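Local atomic coordinates of manganese-dependent inorganic pyrophosphatase (Methanocaldococcus jannaschii, PDB entry 2EB0), a protein that hydrolyses inorganic diphosphate to two phosphates, using manganese ions bound at each subunit's active site. Residues 40-43 against 44-48; 180-183 against 184-187; 161-164 against 165-168. One frame throughout, in Å; residues are numbered along the deposited sequence.

Contact 1: residues 40-43 against 44-48; sequences EFVL and RKFGV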
ATOM      1  N   GLU B  40      13.572  12.826 -22.898  1.00 20.45           N
ATOM      2  CA  GLU B  40      14.860  13.239 -23.449  1.00 23.72           C
ATOM      3  C   GLU B  40      14.900  14.768 -23.446  1.00 21.35           C
ATOM      4  O   GLU B  40      15.882  15.380 -23.027  1.00 19.33           O
ATOM      5  CB  GLU B  40      15.025  12.706 -24.871  1.00 54.27           C
ATOM      6  CG  GLU B  40      16.291  13.166 -25.553  1.00 62.59           C
ATOM      7  CD  GLU B  40      16.456  12.560 -26.931  1.00 68.77           C
ATOM      8  OE1 GLU B  40      17.366  12.995 -27.671  1.00 71.02           O
ATOM      9  OE2 GLU B  40      15.674  11.643 -27.271  1.00 70.95           O
ATOM     10  N   PHE B  41      13.808  15.368 -23.903  1.00 19.66           N
ATOM     11  CA  PHE B  41      13.668  16.814 -23.959  1.00 19.48           C
ATOM     12  C   PHE B  41      13.852  17.423 -22.566  1.00 19.31           C
ATOM     13  O   PHE B  41      14.650  18.345 -22.377  1.00 18.22           O
ATOM     14  CB  PHE B  41      12.281  17.151 -24.521  1.00 19.30           C
ATOM     15  CG  PHE B  41      11.844  18.571 -24.280  1.00 20.25           C
ATOM     16  CD1 PHE B  41      12.577  19.638 -24.785  1.00 18.87           C
ATOM     17  CD2 PHE B  41      10.672  18.834 -23.574  1.00 18.23           C
ATOM     18  CE1 PHE B  41      12.151  20.951 -24.596  1.00 20.33           C
ATOM     19  CE2 PHE B  41      10.237  20.134 -23.379  1.00 18.51           C
ATOM     20  CZ  PHE B  41      10.975  21.199 -23.889  1.00 19.92           C
ATOM     21  N   VAL B  42      13.123  16.886 -21.593  1.00 22.23           N
ATOM     22  CA  VAL B  42      13.186  17.370 -20.218  1.00 22.02           C
ATOM     23  C   VAL B  42      14.576  17.214 -19.594  1.00 22.71           C
ATOM     24  O   VAL B  42      15.062  18.123 -18.912  1.00 23.17           O
ATOM     25  CB  VAL B  42      12.107  16.660 -19.342  1.00 14.84           C
ATOM     26  CG1 VAL B  42      12.324  16.949 -17.873  1.00 15.81           C
ATOM     27  CG2 VAL B  42      10.729  17.136 -19.750  1.00 11.82           C
ATOM     28  N   LEU B  43      15.222  16.076 -19.832  1.00 23.04           N
ATOM     29  CA  LEU B  43      16.560  15.841 -19.289  1.00 22.89           C
ATOM     30  C   LEU B  43      17.555  16.833 -19.880  1.00 24.69           C
ATOM     31  O   LEU B  43      18.304  17.494 -19.152  1.00 25.45           O
ATOM     32  CB  LEU B  43      17.028  14.422 -19.603  1.00 19.91           C
ATOM     33  CG  LEU B  43      16.213  13.280 -19.000  1.00 20.99           C
ATOM     34  CD1 LEU B  43      16.873  11.969 -19.367  1.00 19.22           C
ATOM     35  CD2 LEU B  43      16.126  13.444 -17.491  1.00 21.81           C
ATOM     36  N   ARG B  44      17.568  16.928 -21.203  1.00 19.51           N
ATOM     37  CA  ARG B  44      18.462  17.862 -21.871  1.00 20.18           C
ATOM     38  C   ARG B  44      18.205  19.284 -21.350  1.00 19.24           C
ATOM     39  O   ARG B  44      19.133  20.044 -21.092  1.00 17.10           O
ATOM     40  CB  ARG B  44      18.237  17.821 -23.384  1.00 37.56           C
ATOM     41  CG  ARG B  44      18.940  18.949 -24.137  1.00 41.14           C
ATOM     42  CD  ARG B  44      18.752  18.857 -25.643  1.00 43.56           C
ATOM     43  NE  ARG B  44      19.544  17.787 -26.240  1.00 49.27           N
ATOM     44  CZ  ARG B  44      19.082  16.575 -26.524  1.00 53.82           C
ATOM     45  NH1 ARG B  44      17.816  16.262 -26.267  1.00 54.48           N
ATOM     46  NH2 ARG B  44      19.891  15.673 -27.072  1.00 56.28           N
ATOM     47  N   LYS B  45      16.935  19.626 -21.180  1.00 27.52           N
ATOM     48  CA  LYS B  45      16.576  20.957 -20.720  1.00 29.20           C
ATOM     49  C   LYS B  45      17.228  21.351 -19.405  1.00 29.42           C
ATOM     50  O   LYS B  45      17.746  22.455 -19.280  1.00 29.03           O
ATOM     51  CB  LYS B  45      15.056  21.080 -20.596  1.00 22.15           C
ATOM     52  CG  LYS B  45      14.576  22.464 -20.206  1.00 22.66           C
ATOM     53  CD  LYS B  45      13.073  22.568 -20.398  1.00 24.74           C
ATOM     54  CE  LYS B  45      12.574  23.990 -20.212  1.00 26.04           C
ATOM     55  NZ  LYS B  45      12.510  24.383 -18.788  1.00 25.53           N
ATOM     56  N   PHE B  46      17.219  20.454 -18.424  1.00 21.31           N
ATOM     57  CA  PHE B  46      17.804  20.790 -17.137  1.00 22.54           C
ATOM     58  C   PHE B  46      19.209  20.284 -16.908  1.00 23.34           C
ATOM     59  O   PHE B  46      19.681  20.261 -15.778  1.00 25.75           O
ATOM     60  CB  PHE B  46      16.876  20.337 -16.009  1.00 17.53           C
ATOM     61  CG  PHE B  46      15.534  20.989 -16.066  1.00 18.49           C
ATOM     62  CD1 PHE B  46      14.456  20.340 -16.651  1.00 14.95           C
ATOM     63  CD2 PHE B  46      15.364  22.293 -15.601  1.00 16.13           C
ATOM     64  CE1 PHE B  46      13.219  20.983 -16.776  1.00 17.21           C
ATOM     65  CE2 PHE B  46      14.139  22.938 -15.722  1.00 18.12           C
ATOM     66  CZ  PHE B  46      13.060  22.282 -16.311  1.00 15.74           C
ATOM     67  N   GLY B  47      19.877  19.899 -17.992  1.00 28.61           N
ATOM     68  CA  GLY B  47      21.242  19.412 -17.898  1.00 28.84           C
ATOM     69  C   GLY B  47      21.416  18.257 -16.937  1.00 28.31           C
ATOM     70  O   GLY B  47      22.369  18.224 -16.170  1.00 29.85           O
ATOM     71  N   VAL B  48      20.492  17.308 -16.986  1.00 24.26           N
ATOM     72  CA  VAL B  48      20.534  16.135 -16.125  1.00 23.33           C
ATOM     73  C   VAL B  48      20.846  14.889 -16.947  1.00 23.79           C
ATOM     74  O   VAL B  48      20.268  14.675 -18.004  1.00 26.11           O
ATOM     75  CB  VAL B  48      19.177  15.946 -15.389  1.00 18.02           C
ATOM     76  CG1 VAL B  48      19.177  14.640 -14.591  1.00 14.79           C
ATOM     77  CG2 VAL B  48      18.931  17.140 -14.450  1.00 16.35           C
TER
HETATM   78  O   HOH W   1      19.846  12.245 -27.184  1.00 49.42           O
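The R44 guanidinium receives E40 at its edge: CD of the glutamate lies in the plane of the group, and E40 CG comes to 3.5 Å from NH1. The F46 ring carries K45 CG over one face, near the rim, while V42 O approaches the ring obliquely, 3.2 Å from F46 CD1. The pairs E40/R44 and V42/F46 are each one turn apart at the end of helix 37-45, which is the helix of the beta-alpha-beta unit formed with strands 28-31 and 52-53 and ends here in a Schellman motif. G47, the C-prime residue with positive phi (55°), turns the chain so that V48 N reaches back to L43 O, 3.1 Å away and nearly straight, and G47 N bonds R44 O inside that loop. Before the turn, R44 N, K45 N and F46 N follow the usual helical pattern to E40 O, F41 O and V42 O.

E40 and R44 run side by side and point the same way. The arginine sets off with CG anti to its own N and bends at chi3 (-74°), which brings the guanidinium back beside E40, edge first; the carboxylate plane is turned 44° from it, and OE1 makes a long salt bridge of 3.6 Å to NH1. V42 CG1 packs against F46 CD1, and both side chains also meet S142 of helix 134-148. L43 CD2 faces V48 CG1, with I15 and I19 of helix 12-25 touching L43 and V48 respectively. K45 CD lies by F41 CZ at 4.3 Å, and the K45 ammonium makes a cation-pi contact with F179 of helix 176-188. A water donates to E40 OE1 at 2.6 Å and accepts a weak bond from R44 NH2.

Contact 2: residues 180-183 against 184-187; sequences GMEI and LKAK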
ATOM      1  N   GLY B 180       4.693  23.909 -20.401  1.00 21.08           N
ATOM      2  CA  GLY B 180       3.764  22.801 -20.535  1.00 17.68           C
ATOM      3  C   GLY B 180       3.349  22.556 -21.975  1.00 20.17           C
ATOM      4  O   GLY B 180       3.198  21.407 -22.398  1.00 17.72           O
ATOM      5  N   MET B 181       3.160  23.626 -22.739  1.00 15.66           N
ATOM      6  CA  MET B 181       2.764  23.459 -24.128  1.00 20.27           C
ATOM      7  C   MET B 181       3.837  22.640 -24.846  1.00 21.17           C
ATOM      8  O   MET B 181       3.529  21.766 -25.661  1.00 21.11           O
ATOM      9  CB  MET B 181       2.586  24.818 -24.811  1.00 32.12           C
ATOM     10  CG  MET B 181       2.181  24.707 -26.284  1.00 35.20           C
ATOM     11  SD  MET B 181       0.790  23.559 -26.546  1.00 41.66           S
ATOM     12  CE  MET B 181      -0.618  24.600 -26.066  1.00 36.25           C
ATOM     13  N   GLU B 182       5.098  22.924 -24.520  1.00 20.46           N
ATOM     14  CA  GLU B 182       6.234  22.219 -25.102  1.00 19.62           C
ATOM     15  C   GLU B 182       6.143  20.732 -24.767  1.00 17.87           C
ATOM     16  O   GLU B 182       6.282  19.868 -25.636  1.00 15.53           O
ATOM     17  CB  GLU B 182       7.536  22.808 -24.556  1.00 40.90           C
ATOM     18  CG  GLU B 182       8.477  23.268 -25.640  1.00 46.91           C
ATOM     19  CD  GLU B 182       7.767  24.106 -26.680  1.00 49.62           C
ATOM     20  OE1 GLU B 182       7.399  25.256 -26.366  1.00 51.45           O
ATOM     21  OE2 GLU B 182       7.561  23.608 -27.807  1.00 51.03           O
ATOM     22  N   ILE B 183       5.900  20.438 -23.498  1.00 17.60           N
ATOM     23  CA  ILE B 183       5.767  19.061 -23.071  1.00 19.25           C
ATOM     24  C   ILE B 183       4.615  18.399 -23.827  1.00 19.02           C
ATOM     25  O   ILE B 183       4.737  17.256 -24.275  1.00 21.67           O
ATOM     26  CB  ILE B 183       5.553  18.987 -21.538  1.00 21.65           C
ATOM     27  CG1 ILE B 183       6.862  19.374 -20.833  1.00 20.78           C
ATOM     28  CG2 ILE B 183       5.086  17.598 -21.131  1.00 20.82           C
ATOM     29  CD1 ILE B 183       6.807  19.371 -19.326  1.00 21.71           C
ATOM     30  N   LEU B 184       3.509  19.116 -24.000  1.00 20.09           N
ATOM     31  CA  LEU B 184       2.366  18.555 -24.723  1.00 21.05           C
ATOM     32  C   LEU B 184       2.728  18.296 -26.179  1.00 19.94           C
ATOM     33  O   LEU B 184       2.251  17.335 -26.781  1.00 22.16           O
ATOM     34  CB  LEU B 184       1.148  19.490 -24.656  1.00 22.98           C
ATOM     35  CG  LEU B 184       0.519  19.749 -23.285  1.00 25.38           C
ATOM     36  CD1 LEU B 184      -0.794  20.499 -23.472  1.00 25.60           C
ATOM     37  CD2 LEU B 184       0.265  18.435 -22.566  1.00 25.99           C
ATOM     38  N   LYS B 185       3.572  19.149 -26.752  1.00 23.16           N
ATOM     39  CA  LYS B 185       3.984  18.950 -28.137  1.00 22.51           C
ATOM     40  C   LYS B 185       4.955  17.770 -28.206  1.00 21.66           C
ATOM     41  O   LYS B 185       5.087  17.115 -29.242  1.00 19.70           O
ATOM     42  CB  LYS B 185       4.630  20.222 -28.694  1.00 25.79           C
ATOM     43  CG  LYS B 185       3.626  21.352 -28.914  1.00 29.63           C
ATOM     44  CD  LYS B 185       4.238  22.498 -29.702  1.00 31.11           C
ATOM     45  CE  LYS B 185       3.200  23.567 -30.012  1.00 34.26           C
ATOM     46  NZ  LYS B 185       3.704  24.588 -30.977  1.00 33.80           N
ATOM     47  N   ALA B 186       5.611  17.493 -27.083  1.00 15.07           N
ATOM     48  CA  ALA B 186       6.556  16.382 -27.000  1.00 16.25           C
ATOM     49  C   ALA B 186       5.812  15.046 -26.992  1.00 15.49           C
ATOM     50  O   ALA B 186       6.247  14.082 -27.618  1.00 14.49           O
ATOM     51  CB  ALA B 186       7.423  16.517 -25.747  1.00 35.02           C
ATOM     52  N   LYS B 187       4.691  14.984 -26.279  1.00 22.07           N
ATOM     53  CA  LYS B 187       3.910  13.752 -26.244  1.00 21.53           C
ATOM     54  C   LYS B 187       3.371  13.495 -27.646  1.00 22.49           C
ATOM     55  O   LYS B 187       3.361  12.370 -28.129  1.00 22.94           O
ATOM     56  CB  LYS B 187       2.739  13.882 -25.271  1.00 19.87           C
ATOM     57  CG  LYS B 187       3.135  13.974 -23.806  1.00 21.02           C
ATOM     58  CD  LYS B 187       1.907  13.978 -22.907  1.00 21.81           C
ATOM     59  CE  LYS B 187       2.270  13.686 -21.451  1.00 22.92           C
ATOM     60  NZ  LYS B 187       3.135  14.727 -20.850  1.00 26.83           N
TER
HETATM   61  O   HOH W   2       5.242  25.804 -29.004  1.00 53.92           O
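I183, L184 and K185 are covered most heavily in this turn of helix, and each meets its neighbours in a different way. I183 sends its CG2 methyl, anti to the backbone N, to the ammonium end of K187: CG2 and NZ are 3.5 Å apart. The lysine chain stays extended until it bends at chi4 (64°), which brings NZ back beside the isoleucine. Its polar partners are elsewhere, a salt bridge to E38 OE1 on helix 37-45 and a hydrogen bond to S146 O, so the methyl meets a charged group already provided for. The side chain of K187 lies about 7 Å from those of the manganese ligands D11 and D147, close to the active site though not in the metal shell.

L184 is buried, with its branch carbon over the preceding turn: CG is 3.3 Å from G180 O, the same oxygen that accepts L184 N at 2.8 Å. The leucine side chain also meets V149, K152 and I221. The arrangement is regular alpha-helix, part of helix 176-188, with further i to i+4 bonds from K185 N, A186 N and K187 N to M181 O, E182 O and I183 O. The A186 amide also makes a weak second bond to I183 O, so that oxygen takes two donors.

K185 runs fully extended along the exposed surface of the helix. Its CG passes close to M181 O, and CE rests 4.0 Å from M181 CG, where the two chains cross obliquely. E182 OE2 comes within 4.0 Å of K185 CD but stays 5.1 Å from NZ. A water accepts a good hydrogen bond from K185 NZ at 2.8 Å and makes a weak, long one to E182 OE2.

Contact 3: residues 161-164 against 165-168; sequences KEMA and KKLA
K165 N, L167 N and A168 N reach back four residues to K161 O, M163 O and A164 O in well-formed helical hydrogen bonds, whereas K166 N to E162 O is stretched to 3.4 Å and weak. L167 and M163 lie on the buried flank, with A164 and A168. The leucine, with CG beside its backbone N (chi1 -66°), lays that branch carbon 3.1 Å from M163 O, so the carbonyl that takes L167 N also has the base of the same side chain against it. Further out, L167 CD1 meets M163 CG at 4.5 Å, a loose apolar touch.

M163 has an unusual first torsion (-132°) and a chain bent at both later bonds, which turns the methyl toward the aliphatic part of K166: CE lies 3.8 Å from K166 CD. The segment belongs to the amphipathic helix 158-171, whose inner side lies against two other helices. Helix 109-118 gives A114, E115 and F118 to M163, and helix 134-148 gives I144 to both M163 and L167. Were L167 cut back to alanine, a gap would probably open where its CD1 meets M163 CG and beside L140, I144 and F118, with the methionine less confined.

On the outer side the lysines take separate paths. K166 leads its ammonium away to a cation-pi contact with F118, passing E162, whose OE1 is still 6.3 Å from K166 NZ. K165 curls back toward the preceding turn, and a water joins its NZ to the backbone there, accepting from K165 NZ at 2.7 Å and donating to K161 O at 2.8 Å; that carbonyl thereby takes both the K165 amide and the water.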
ATOM      1  N   LYS B 161      -0.865  21.310  -8.432  1.00 27.05           N
ATOM      2  CA  LYS B 161      -0.685  22.692  -8.864  1.00 29.22           C
ATOM      3  C   LYS B 161       0.184  23.475  -7.887  1.00 28.30           C
ATOM      4  O   LYS B 161       1.086  24.200  -8.292  1.00 30.74           O
ATOM      5  CB  LYS B 161      -2.043  23.383  -9.009  1.00 33.36           C
ATOM      6  CG  LYS B 161      -2.989  22.708  -9.982  1.00 34.76           C
ATOM      7  CD  LYS B 161      -4.116  23.644 -10.353  1.00 36.46           C
ATOM      8  CE  LYS B 161      -5.183  22.953 -11.178  1.00 39.82           C
ATOM      9  NZ  LYS B 161      -5.983  21.995 -10.365  1.00 42.59           N
ATOM     10  N   GLU B 162      -0.095  23.315  -6.600  1.00 25.86           N
ATOM     11  CA  GLU B 162       0.648  24.009  -5.549  1.00 26.40           C
ATOM     12  C   GLU B 162       2.133  23.663  -5.629  1.00 25.99           C
ATOM     13  O   GLU B 162       3.001  24.527  -5.527  1.00 26.43           O
ATOM     14  CB  GLU B 162       0.085  23.607  -4.187  1.00 50.36           C
ATOM     15  CG  GLU B 162       0.830  24.177  -3.001  1.00 57.48           C
ATOM     16  CD  GLU B 162       0.298  23.649  -1.681  1.00 60.57           C
ATOM     17  OE1 GLU B 162       0.855  24.019  -0.625  1.00 61.35           O
ATOM     18  OE2 GLU B 162      -0.680  22.865  -1.702  1.00 62.11           O
ATOM     19  N   MET B 163       2.414  22.385  -5.833  1.00 27.88           N
ATOM     20  CA  MET B 163       3.783  21.928  -5.923  1.00 25.89           C
ATOM     21  C   MET B 163       4.459  22.427  -7.195  1.00 24.86           C
ATOM     22  O   MET B 163       5.620  22.834  -7.166  1.00 25.36           O
ATOM     23  CB  MET B 163       3.816  20.406  -5.839  1.00 19.72           C
ATOM     24  CG  MET B 163       4.844  19.909  -4.852  1.00 24.40           C
ATOM     25  SD  MET B 163       4.521  20.154  -3.069  1.00 20.62           S
ATOM     26  CE  MET B 163       3.759  21.776  -2.950  1.00 20.08           C
ATOM     27  N   ALA B 164       3.722  22.411  -8.303  1.00 20.66           N
ATOM     28  CA  ALA B 164       4.245  22.880  -9.578  1.00 20.48           C
ATOM     29  C   ALA B 164       4.728  24.325  -9.456  1.00 19.50           C
ATOM     30  O   ALA B 164       5.840  24.653  -9.870  1.00 23.07           O
ATOM     31  CB  ALA B 164       3.165  22.780 -10.668  1.00 14.47           C
ATOM     32  N   LYS B 165       3.896  25.189  -8.884  0.50  4.64           N
ATOM     33  CA  LYS B 165       4.266  26.591  -8.737  0.50  4.08           C
ATOM     34  C   LYS B 165       5.551  26.788  -7.940  0.50  3.56           C
ATOM     35  O   LYS B 165       6.401  27.580  -8.318  0.50  2.80           O
ATOM     36  CB  LYS B 165       3.134  27.382  -8.076  0.50 15.13           C
ATOM     37  CG  LYS B 165       1.910  27.576  -8.962  0.50 19.67           C
ATOM     38  CD  LYS B 165       0.882  28.478  -8.293  0.50 19.21           C
ATOM     39  CE  LYS B 165      -0.382  28.614  -9.131  0.50 19.29           C
ATOM     40  NZ  LYS B 165      -1.125  27.326  -9.235  0.50 19.71           N
ATOM     41  N   LYS B 166       5.683  26.080  -6.829  1.00 19.79           N
ATOM     42  CA  LYS B 166       6.866  26.199  -5.991  1.00 22.12           C
ATOM     43  C   LYS B 166       8.112  25.643  -6.673  1.00 24.28           C
ATOM     44  O   LYS B 166       9.210  26.169  -6.492  1.00 23.54           O
ATOM     45  CB  LYS B 166       6.635  25.481  -4.666  1.00 27.38           C
ATOM     46  CG  LYS B 166       5.640  26.180  -3.761  1.00 29.02           C
ATOM     47  CD  LYS B 166       5.224  25.288  -2.602  1.00 31.31           C
ATOM     48  CE  LYS B 166       5.248  26.044  -1.283  1.00 34.13           C
ATOM     49  NZ  LYS B 166       6.642  26.415  -0.878  1.00 35.57           N
ATOM     50  N   LEU B 167       7.941  24.578  -7.451  1.00 24.92           N
ATOM     51  CA  LEU B 167       9.063  23.969  -8.162  1.00 26.85           C
ATOM     52  C   LEU B 167       9.525  24.884  -9.293  1.00 27.08           C
ATOM     53  O   LEU B 167      10.723  25.031  -9.523  1.00 27.87           O
ATOM     54  CB  LEU B 167       8.663  22.595  -8.715  1.00 19.05           C
ATOM     55  CG  LEU B 167       8.364  21.563  -7.625  1.00 18.08           C
ATOM     56  CD1 LEU B 167       7.724  20.331  -8.242  1.00 15.78           C
ATOM     57  CD2 LEU B 167       9.661  21.205  -6.881  1.00 15.97           C
ATOM     58  N   ALA B 168       8.566  25.499  -9.986  1.00 24.33           N
ATOM     59  CA  ALA B 168       8.861  26.426 -11.078  1.00 26.72           C
ATOM     60  C   ALA B 168       9.710  27.575 -10.540  1.00 28.31           C
ATOM     61  O   ALA B 168      10.614  28.073 -11.218  1.00 27.47           O
ATOM     62  CB  ALA B 168       7.560  26.977 -11.673  1.00 12.62           C
TER
HETATM   63  O   HOH W   3       0.320  25.556 -10.648  1.00 40.81           O

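Overall arrangement
Along the chain the order is contact 1, contact 3, contact 2, on helices 37-45, 158-171 and 176-188. Contacts 1 and 2 lie on the same side of the chain's centre, their centres 14 Å apart, and they touch: F41 CZ packs 3.7 Å from E182 CG. Contact 3 stands apart, its centre 19 Å from contact 1 and 18 Å from contact 2, with no touch to either. Helix 134-148 meets all three, through side chains in contacts 1 and 3 and through K187 in contact 2. Contact 1 belongs to the DHH part of the sequence and contact 2 to the DHHA2 part, so their meeting joins the two not far from the manganese site.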